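Local coordinates for protein CbbY (Rhodobacter sphaeroides, PDB 4UAS) that dephosphorylates xylulose 1,5-bisphosphate, a potent Rubisco inhibitor made by Rubisco itself, as a magnesium-dependent phosphatase of the haloacid dehalogenase superfamily, at residues I109-T115 with F138-G144. Numbering follows the deposited sequence. Where two conformers were deposited one is given.
Sequences IRLAVAT and FDVIAAG. With PO4 (phosphate ion), chain C.
F138 turns one face of its ring to V113, whose CG2 sits 3.5 Å from the ring centroid and almost on the ring normal, a CH-pi contact. D139 is not extended, and its carboxylate OD2, in place of a backbone carbonyl, accepts L111 N through the anti lone pair (2.9 Å, 166°), while its own N and V140 N share L111 O. In one of its two conformers the R110 guanidinium passes obliquely by D139 CB, without a salt bridge. From V140 the ladder is regular and parallel: V140 O receives V113 N, V113 O receives A142 N, and A142 O receives T115 N at 2.9 Å. V140 CB meets A112 CB on one face; I141 CG2 lies 4.2 Å from V113 CG1 on the other. A143 CB abuts T115 CG2 (3.5 Å), and a water bridges T115 O and G144 O. T115 OG1, anti to its backbone N (chi1 -177°), donates to phosphate O3 at 2.6 Å in the substrate site. The pair belongs to a beta-alpha-beta unit through helix 119-129: strand 140-142 edges the Rossmann-like HAD sheet, strand 110-114 continues it to strand 4-7, helix 155-164 covers A114, V140 and A142, and helix 97-107 packs on L111.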
ATOM      1  N   ILE A 109      11.875 -18.020   1.187  1.00 18.31           N
ATOM      2  CA  ILE A 109      10.608 -17.589   1.725  1.00 17.67           C
ATOM      3  C   ILE A 109       9.784 -16.922   0.597  1.00 17.10           C
ATOM      4  O   ILE A 109      10.266 -16.085  -0.144  1.00 20.54           O
ATOM      5  CB  ILE A 109      10.878 -16.629   2.867  1.00 17.53           C
ATOM      6  CG1 ILE A 109      11.445 -17.425   4.048  1.00 21.23           C
ATOM      7  CG2 ILE A 109       9.585 -15.951   3.349  1.00 20.06           C
ATOM      8  CD1 ILE A 109      12.032 -16.560   5.075  1.00 21.67           C
ATOM      9  N   ARG A 110       8.530 -17.309   0.456  0.50 15.79           N
ATOM     10  CA  ARG A 110       7.730 -16.724  -0.616  0.50 14.98           C
ATOM     11  C   ARG A 110       7.183 -15.363  -0.152  0.50 12.59           C
ATOM     12  O   ARG A 110       6.864 -15.135   0.999  0.50 13.81           O
ATOM     13  CB  ARG A 110       6.599 -17.670  -1.004  0.50 16.52           C
ATOM     14  CG  ARG A 110       7.123 -18.988  -1.543  0.50 22.33           C
ATOM     15  CD  ARG A 110       5.998 -19.863  -2.100  0.50 30.39           C
ATOM     16  NE  ARG A 110       5.611 -19.414  -3.457  0.50 28.57           N
ATOM     17  CZ  ARG A 110       4.340 -19.318  -3.892  0.50 33.14           C
ATOM     18  NH1 ARG A 110       3.353 -19.660  -3.103  0.50 32.66           N
ATOM     19  NH2 ARG A 110       4.030 -18.927  -5.122  0.50 31.11           N
ATOM     20  N   LEU A 111       7.008 -14.485  -1.119  1.00 12.95           N
ATOM     21  CA  LEU A 111       6.668 -13.069  -0.903  1.00 10.72           C
ATOM     22  C   LEU A 111       5.398 -12.694  -1.660  1.00 10.59           C
ATOM     23  O   LEU A 111       5.221 -13.043  -2.819  1.00 11.75           O
ATOM     24  CB  LEU A 111       7.832 -12.191  -1.399  1.00 12.87           C
ATOM     25  CG  LEU A 111       9.179 -12.479  -0.779  1.00 12.89           C
ATOM     26  CD1 LEU A 111      10.241 -11.550  -1.354  1.00 16.05           C
ATOM     27  CD2 LEU A 111       9.225 -12.426   0.703  1.00 14.39           C
ATOM     28  N   ALA A 112       4.559 -11.889  -1.006  1.00  9.30           N
ATOM     29  CA  ALA A 112       3.354 -11.362  -1.608  1.00  8.97           C
ATOM     30  C   ALA A 112       3.269  -9.849  -1.394  1.00  7.77           C
ATOM     31  O   ALA A 112       3.735  -9.341  -0.342  1.00  9.54           O
ATOM     32  CB  ALA A 112       2.095 -12.028  -1.083  1.00 10.91           C
ATOM     33  N   VAL A 113       2.581  -9.178  -2.270  1.00  8.35           N
ATOM     34  CA  VAL A 113       1.992  -7.869  -2.036  1.00  8.79           C
ATOM     35  C   VAL A 113       0.511  -8.061  -1.742  1.00  7.94           C
ATOM     36  O   VAL A 113      -0.150  -8.855  -2.382  1.00  8.70           O
ATOM     37  CB  VAL A 113       2.160  -6.970  -3.290  1.00 11.41           C
ATOM     38  CG1 VAL A 113       1.126  -5.915  -3.452  1.00 12.38           C
ATOM     39  CG2 VAL A 113       3.585  -6.404  -3.233  1.00 13.52           C
ATOM     40  N   ALA A 114       0.022  -7.305  -0.753  1.00  7.88           N
ATOM     41  CA  ALA A 114      -1.385  -7.251  -0.407  1.00  7.85           C
ATOM     42  C   ALA A 114      -1.731  -5.773  -0.223  1.00  7.60           C
ATOM     43  O   ALA A 114      -1.335  -5.192   0.799  1.00  8.22           O
ATOM     44  CB  ALA A 114      -1.685  -8.058   0.833  1.00  9.39           C
ATOM     45  N   THR A 115      -2.379  -5.162  -1.216  1.00  7.03           N
ATOM     46  CA  THR A 115      -2.525  -3.726  -1.314  1.00  7.30           C
ATOM     47  C   THR A 115      -3.884  -3.325  -1.806  1.00  7.62           C
ATOM     48  O   THR A 115      -4.501  -4.029  -2.594  1.00  8.04           O
ATOM     49  CB  THR A 115      -1.404  -3.146  -2.259  1.00  8.28           C
ATOM     50  OG1 THR A 115      -1.514  -1.718  -2.290  1.00  8.59           O
ATOM     51  CG2 THR A 115      -1.497  -3.683  -3.586  1.00  9.37           C
ATOM     52  N   PHE A 138       7.827 -10.415  -6.346  1.00 12.49           N
ATOM     53  CA  PHE A 138       6.766 -11.010  -5.514  1.00 11.57           C
ATOM     54  C   PHE A 138       6.200 -12.233  -6.232  1.00 12.07           C
ATOM     55  O   PHE A 138       5.836 -12.179  -7.420  1.00 14.61           O
ATOM     56  CB  PHE A 138       5.707  -9.968  -5.250  1.00 11.61           C
ATOM     57  CG  PHE A 138       6.265  -8.785  -4.491  1.00 10.63           C
ATOM     58  CD1 PHE A 138       6.506  -8.874  -3.117  1.00 11.13           C
ATOM     59  CD2 PHE A 138       6.541  -7.594  -5.117  1.00 10.70           C
ATOM     60  CE1 PHE A 138       7.067  -7.795  -2.437  1.00 10.65           C
ATOM     61  CE2 PHE A 138       7.103  -6.521  -4.449  1.00 11.25           C
ATOM     62  CZ  PHE A 138       7.360  -6.608  -3.096  1.00 11.54           C
ATOM     63  N   ASP A 139       6.035 -13.288  -5.470  1.00 11.01           N
ATOM     64  CA  ASP A 139       5.442 -14.541  -5.971  1.00 12.00           C
ATOM     65  C   ASP A 139       3.938 -14.372  -6.204  1.00 11.33           C
ATOM     66  O   ASP A 139       3.365 -15.030  -7.089  1.00 12.71           O
ATOM     67  CB  ASP A 139       5.724 -15.642  -4.979  1.00 13.44           C
ATOM     68  CG  ASP A 139       7.205 -15.855  -4.787  1.00 18.09           C
ATOM     69  OD1 ASP A 139       7.802 -16.350  -5.710  1.00 28.51           O
ATOM     70  OD2 ASP A 139       7.768 -15.400  -3.772  1.00 18.22           O
ATOM     71  N   VAL A 140       3.299 -13.513  -5.422  1.00 10.15           N
ATOM     72  CA  VAL A 140       1.865 -13.289  -5.444  1.00 10.48           C
ATOM     73  C   VAL A 140       1.617 -11.803  -5.342  1.00  9.62           C
ATOM     74  O   VAL A 140       2.237 -11.120  -4.511  1.00 10.25           O
ATOM     75  CB  VAL A 140       1.178 -14.017  -4.266  1.00 11.82           C
ATOM     76  CG1 VAL A 140      -0.270 -13.548  -4.054  1.00 12.14           C
ATOM     77  CG2 VAL A 140       1.200 -15.542  -4.481  1.00 13.77           C
ATOM     78  N   ILE A 141       0.726 -11.262  -6.184  1.00 10.54           N
ATOM     79  CA  ILE A 141       0.341  -9.868  -6.132  1.00 10.22           C
ATOM     80  C   ILE A 141      -1.157  -9.805  -5.982  1.00 10.51           C
ATOM     81  O   ILE A 141      -1.916 -10.169  -6.890  1.00 12.16           O
ATOM     82  CB  ILE A 141       0.814  -9.039  -7.350  1.00 12.55           C
ATOM     83  CG1 ILE A 141       2.362  -9.092  -7.427  1.00 15.14           C
ATOM     84  CG2 ILE A 141       0.350  -7.590  -7.273  1.00 15.02           C
ATOM     85  CD1 ILE A 141       2.926  -8.554  -8.702  1.00 22.75           C
ATOM     86  N   ALA A 142      -1.642  -9.341  -4.843  1.00  9.29           N
ATOM     87  CA  ALA A 142      -3.029  -9.141  -4.533  1.00  9.19           C
ATOM     88  C   ALA A 142      -3.232  -7.610  -4.426  1.00  8.86           C
ATOM     89  O   ALA A 142      -2.722  -7.000  -3.470  1.00  9.67           O
ATOM     90  CB  ALA A 142      -3.418  -9.883  -3.263  1.00  9.90           C
ATOM     91  N   ALA A 143      -3.963  -7.028  -5.372  1.00  8.83           N
ATOM     92  CA  ALA A 143      -4.036  -5.561  -5.508  1.00  9.00           C
ATOM     93  C   ALA A 143      -5.425  -5.103  -5.920  1.00  9.21           C
ATOM     94  O   ALA A 143      -6.200  -5.866  -6.495  1.00 10.59           O
ATOM     95  CB  ALA A 143      -2.987  -5.066  -6.480  1.00 10.94           C
ATOM     96  N   GLY A 144      -5.725  -3.846  -5.663  1.00 10.50           N
ATOM     97  CA  GLY A 144      -6.780  -3.125  -6.371  1.00 11.04           C
ATOM     98  C   GLY A 144      -8.152  -3.768  -6.161  1.00  9.55           C
ATOM     99  O   GLY A 144      -8.564  -4.077  -5.084  1.00 11.47           O
TER
HETATM  100  P   PO4 C 301      -1.840   0.233   0.549  1.00 11.51           P
HETATM  101  O1  PO4 C 301      -3.021  -0.771   0.872  1.00 11.78           O
HETATM  102  O2  PO4 C 301      -2.463   1.413  -0.306  1.00 16.35           O
HETATM  103  O3  PO4 C 301      -0.682  -0.315  -0.266  1.00  9.94           O
HETATM  104  O4  PO4 C 301      -1.308   0.913   1.857  1.00 10.75           O
HETATM  105  O   HOH W   1      -7.360  -4.283  -2.563  1.00  9.46           O